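Local coordinates for phosphoinositide 3-kinase adapter protein 1 (Homo sapiens, PDB 5FOR), which links B-cell receptor and Toll-like receptor signalling to phosphoinositide 3-kinase as an adapter, here represented by its TIR domain, at residues Ile11-Asp16 and Thr41-Pro46; Val66-Glu71 and Cys100-Ser105. All blocks are in the same frame, centred on the assembly; numbering follows the deposited sequence.

Contact 1: residues Ile11-Asp16 and Thr41-Pro46; sequences IVYSPD and THRLGP
Tyr-13 and Arg-43 lie side by side at the ends of two parallel strands, 9-13 and 40-43, in the sheet of the TIR domain. Over residues 11-13 and 41-43 the axes approach to 4.8 Å, 13° from parallel. His-42 sits between two residues of the partner strand: its N donates to Ile-11 O and its O accepts from Tyr-13 N. Leu-44, just past its strand, carries the pairing on: its N donates to Tyr-13 O at 2.8 Å, with an N-H...O angle of 172°. One side-chain bond follows, from Ser-14 OG to Leu-44 O at 3.1 Å.

Strand 40-43 is outermost in the five-stranded sheet of this flavodoxin-like fold, and helix 18-30 makes the crossover between the two strands. Ile-11, Tyr-13, Thr-41 and Arg-43 face that helix. Tyr-13 CG lies between the backbone N and the carbonyl carbon (chi1 72°), which lays the ring across Arg-43. Arg-43 CA makes an off-centre CH-pi contact with it, 4.2 Å from the ring centroid. Tyr-13 OH lies 3.6 Å from Arg-43 NE, at the edge of the guanidinium. The two planes are perpendicular. Pro-15 CB lies over one guanidinium face, toward its rim, and Pro-15 CG packs 4.0 Å from Arg-43 CD. The charge of Arg-43 is met by Glu-18, in a salt bridge through NH2. On the other face of the sheet, Val-12 CG1 touches Leu-44 CG at 4.1 Å. The His-42 ring packs edge-to-face with Phe-58, and its NE2 makes a weak hydrogen bond to Asp-54.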
# COMPACT_ATOMS: atom_id res chain seq x y z
N ILE A 11 0.68 -2.38 -4.88
CA ILE A 11 -0.40 -1.51 -4.43
C ILE A 11 -1.49 -2.36 -3.78
O ILE A 11 -2.16 -3.15 -4.45
CB ILE A 11 -0.97 -0.66 -5.57
CG1 ILE A 11 0.16 0.04 -6.35
CG2 ILE A 11 -1.98 0.38 -5.00
CD1 ILE A 11 -0.29 0.83 -7.54
N VAL A 12 -1.64 -2.20 -2.47
CA VAL A 12 -2.66 -2.87 -1.67
C VAL A 12 -3.85 -1.93 -1.43
O VAL A 12 -3.69 -0.83 -0.92
CB VAL A 12 -2.07 -3.34 -0.33
CG1 VAL A 12 -3.07 -4.17 0.43
CG2 VAL A 12 -0.80 -4.11 -0.59
N TYR A 13 -5.04 -2.35 -1.82
CA TYR A 13 -6.20 -1.47 -1.72
C TYR A 13 -7.50 -2.26 -1.52
O TYR A 13 -7.54 -3.47 -1.68
CB TYR A 13 -6.31 -0.58 -2.97
CG TYR A 13 -6.76 -1.35 -4.18
CD1 TYR A 13 -5.94 -2.32 -4.76
CD2 TYR A 13 -8.01 -1.13 -4.74
CE1 TYR A 13 -6.35 -3.05 -5.87
CE2 TYR A 13 -8.43 -1.84 -5.83
CZ TYR A 13 -7.60 -2.80 -6.40
OH TYR A 13 -8.02 -3.51 -7.50
N SER A 14 -8.56 -1.55 -1.17
CA SER A 14 -9.87 -2.16 -1.13
C SER A 14 -10.73 -1.55 -2.22
O SER A 14 -10.43 -0.47 -2.72
CB SER A 14 -10.49 -1.97 0.26
OG SER A 14 -9.90 -2.87 1.18
N PRO A 15 -11.81 -2.25 -2.59
CA PRO A 15 -12.65 -1.75 -3.70
C PRO A 15 -13.14 -0.31 -3.57
O PRO A 15 -13.33 0.31 -4.61
CB PRO A 15 -13.82 -2.74 -3.73
CG PRO A 15 -13.27 -4.05 -3.06
CD PRO A 15 -12.26 -3.56 -2.06
N ASP A 16 -13.31 0.24 -2.38
CA ASP A 16 -13.75 1.64 -2.30
C ASP A 16 -12.70 2.66 -2.77
O ASP A 16 -13.03 3.82 -3.00
CB ASP A 16 -14.22 2.00 -0.88
CG ASP A 16 -13.13 1.80 0.18
OD1 ASP A 16 -12.07 1.21 -0.14
OD2 ASP A 16 -13.35 2.20 1.36
N THR A 41 -0.84 -5.23 -8.15
CA THR A 41 -1.88 -4.75 -7.24
C THR A 41 -2.58 -5.91 -6.56
O THR A 41 -2.76 -6.95 -7.16
CB THR A 41 -2.94 -3.92 -7.96
OG1 THR A 41 -3.79 -4.79 -8.71
CG2 THR A 41 -2.33 -2.90 -8.89
N HIS A 42 -2.99 -5.74 -5.31
CA HIS A 42 -3.81 -6.76 -4.66
C HIS A 42 -5.04 -6.14 -4.00
O HIS A 42 -4.93 -5.31 -3.09
CB HIS A 42 -3.03 -7.56 -3.59
CG HIS A 42 -3.81 -8.72 -3.06
ND1 HIS A 42 -4.55 -8.66 -1.90
CD2 HIS A 42 -4.04 -9.96 -3.58
CE1 HIS A 42 -5.18 -9.81 -1.71
NE2 HIS A 42 -4.88 -10.62 -2.72
N ARG A 43 -6.21 -6.57 -4.44
CA ARG A 43 -7.41 -6.01 -3.87
C ARG A 43 -7.85 -6.84 -2.66
O ARG A 43 -7.99 -8.05 -2.75
CB ARG A 43 -8.52 -5.92 -4.91
CG ARG A 43 -9.89 -6.14 -4.29
CD ARG A 43 -10.95 -6.36 -5.32
NE ARG A 43 -10.85 -5.37 -6.36
CZ ARG A 43 -11.89 -4.98 -7.08
NH1 ARG A 43 -13.09 -5.53 -6.87
NH2 ARG A 43 -11.75 -4.05 -8.00
N LEU A 44 -8.06 -6.17 -1.53
CA LEU A 44 -8.46 -6.82 -0.28
C LEU A 44 -9.95 -6.82 -0.06
O LEU A 44 -10.55 -5.74 0.12
CB LEU A 44 -7.82 -6.14 0.93
CG LEU A 44 -6.39 -6.49 1.33
CD1 LEU A 44 -6.14 -5.97 2.73
CD2 LEU A 44 -6.12 -8.01 1.24
N GLY A 45 -10.53 -8.02 -0.05
CA GLY A 45 -11.87 -8.28 0.45
C GLY A 45 -12.97 -7.76 -0.44
O GLY A 45 -12.68 -7.10 -1.44
N PRO A 46 -14.23 -8.08 -0.11
CA PRO A 46 -14.59 -9.04 0.93
C PRO A 46 -14.91 -10.39 0.30
O PRO A 46 -15.43 -11.30 0.95
CB PRO A 46 -15.84 -8.42 1.53
CG PRO A 46 -16.51 -7.79 0.35
CD PRO A 46 -15.41 -7.34 -0.59

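Contact 2: residues Val66-Glu71 and Cys100-Ser105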
# COMPACT_ATOMS: atom_id res chain seq x y z
N VAL A 66 0.20 1.34 0.43
CA VAL A 66 -1.07 1.04 1.11
C VAL A 66 -2.10 2.14 0.87
O VAL A 66 -1.89 3.30 1.28
CB VAL A 66 -0.85 0.84 2.64
CG1 VAL A 66 -2.09 0.28 3.29
CG2 VAL A 66 0.35 -0.07 2.91
N LEU A 67 -3.20 1.81 0.19
CA LEU A 67 -4.24 2.84 0.04
C LEU A 67 -5.11 2.76 1.29
O LEU A 67 -5.88 1.83 1.47
CB LEU A 67 -5.05 2.66 -1.25
CG LEU A 67 -4.24 2.62 -2.56
CD1 LEU A 67 -5.09 2.95 -3.76
CD2 LEU A 67 -3.04 3.53 -2.52
N LEU A 68 -4.95 3.74 2.16
CA LEU A 68 -5.68 3.74 3.43
C LEU A 68 -7.08 4.26 3.23
O LEU A 68 -7.34 5.45 3.39
CB LEU A 68 -4.96 4.60 4.46
CG LEU A 68 -5.27 4.29 5.90
CD1 LEU A 68 -4.85 2.85 6.16
CD2 LEU A 68 -4.52 5.26 6.81
N SER A 69 -7.99 3.36 2.87
CA SER A 69 -9.42 3.67 2.83
C SER A 69 -10.14 3.09 4.06
O SER A 69 -9.58 2.26 4.77
CB SER A 69 -10.05 3.11 1.54
OG SER A 69 -9.74 1.73 1.40
N ALA A 70 -11.39 3.49 4.28
CA ALA A 70 -12.23 2.96 5.36
C ALA A 70 -12.40 1.46 5.29
O ALA A 70 -12.30 0.77 6.29
CB ALA A 70 -13.60 3.63 5.33
N GLU A 71 -12.66 0.95 4.08
CA GLU A 71 -12.85 -0.49 3.89
C GLU A 71 -11.55 -1.25 4.13
O GLU A 71 -11.57 -2.39 4.56
CB GLU A 71 -13.38 -0.77 2.49
CG GLU A 71 -13.82 -2.19 2.26
CD GLU A 71 -14.37 -2.42 0.85
OE1 GLU A 71 -14.66 -1.42 0.15
OE2 GLU A 71 -14.51 -3.60 0.44
N CYS A 100 -6.79 7.82 1.92
CA CYS A 100 -8.00 7.92 1.08
C CYS A 100 -9.27 8.09 1.91
O CYS A 100 -10.02 7.12 2.09
CB CYS A 100 -8.17 6.67 0.21
SG CYS A 100 -6.90 6.35 -0.95
N GLY A 101 -9.53 9.30 2.39
CA GLY A 101 -10.73 9.57 3.17
C GLY A 101 -10.68 9.00 4.59
O GLY A 101 -11.70 8.75 5.20
N VAL A 102 -9.46 8.77 5.05
CA VAL A 102 -9.17 8.33 6.40
C VAL A 102 -8.18 9.32 7.01
O VAL A 102 -7.07 9.51 6.50
CB VAL A 102 -8.57 6.91 6.44
CG1 VAL A 102 -8.10 6.59 7.87
CG2 VAL A 102 -9.56 5.84 5.93
N ARG A 103 -8.56 9.92 8.12
CA ARG A 103 -7.69 10.84 8.84
C ARG A 103 -6.56 10.01 9.51
O ARG A 103 -6.82 8.91 9.98
CB ARG A 103 -8.53 11.66 9.84
CG ARG A 103 -7.80 12.75 10.55
CD ARG A 103 -8.61 13.28 11.75
NE ARG A 103 -9.58 14.27 11.33
CZ ARG A 103 -9.50 15.57 11.60
NH1 ARG A 103 -8.50 16.05 12.33
NH2 ARG A 103 -10.43 16.39 11.14
N ASP A 104 -5.31 10.48 9.50
CA ASP A 104 -4.24 9.75 10.20
C ASP A 104 -4.56 9.76 11.70
O ASP A 104 -5.29 10.63 12.15
CB ASP A 104 -2.86 10.37 9.95
CG ASP A 104 -1.71 9.56 10.58
OD1 ASP A 104 -1.91 8.40 11.00
OD2 ASP A 104 -0.57 10.08 10.64
N SER A 105 -4.03 8.81 12.46
CA SER A 105 -4.39 8.69 13.87
C SER A 105 -3.39 7.88 14.71
O SER A 105 -2.68 7.01 14.20
CB SER A 105 -5.77 8.06 14.00
OG SER A 105 -6.12 7.93 15.37
O HOH W 1 -12.77 5.87 2.52
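Leu-68 and Cys-100 meet where two neighbouring parallel strands of the TIR sheet, 63-68 and 95-99, run out into the loops at their C-terminal ends. Leu-68 is the centre of an inverse gamma turn, with a weak bond from Ser-69 N to Leu-67 O, and helix 70-76 starts just beyond.

A single direct hydrogen bond joins the segments. Cys-100 N donates to Leu-68 O at 2.8 Å. The donor stands above the carbonyl plane, 43° out of it, and the N-H...O angle is 150°. Ser-69 CA makes a CA-H...O contact with Cys-100 O. The Ser-69 side chain turns to other partners. Its OG has its main partner in Asp-16 and, weakly, caps Leu-72 N as the N-cap of helix 70-76.

The apolar contacts fall on two sides of this bond. Cys-100 was modelled in two conformers. In the one described, SG lies 4.1 Å from Leu-67 CB and the side chain touches Trp-20 of helix 18-30, so these contacts are less certain. Val-102 uses both its methyls. CG1, placed anti to the backbone N (chi1 172°), meets Leu-68 CD2 at 4.0 Å, the two side chains crossing at about a right angle. CG2 lies against the backbone instead, 3.4 Å from Ser-69 C and close to Ala-70 N. An alanine in place of Val-102 takes away both methyls, which would probably open a gap beside Leu-68 and uncover the backbone at the start of the helix.

A water forms a second, indirect link. It donates to Cys-100 O at 3.1 Å and accepts from Ala-70 N at 3.3 Å.

Contact 1 closes before contact 2 opens along the chain, and their centres are 12 Å apart. Both lie at the C-terminal strand ends of the one parallel TIR sheet, contact 2 partly in the loops beyond. Strands 9-13 and 63-68 are neighbours there, so Val-12 O and Leu-67 N pair at 2.9 Å as a probable hydrogen bond. Contact 1 includes the edge strand 40-43, while contact 2 joins the end of strand 63-68 to the loop that follows strand 95-99. Asp-16 OD1 lies 2.8 Å from Ser-69 OG, a probable hydrogen bond, and Asp-16 OD2 accepts from Glu-71 N. The segment after strand 9-13 is thus tied to the start of helix 70-76.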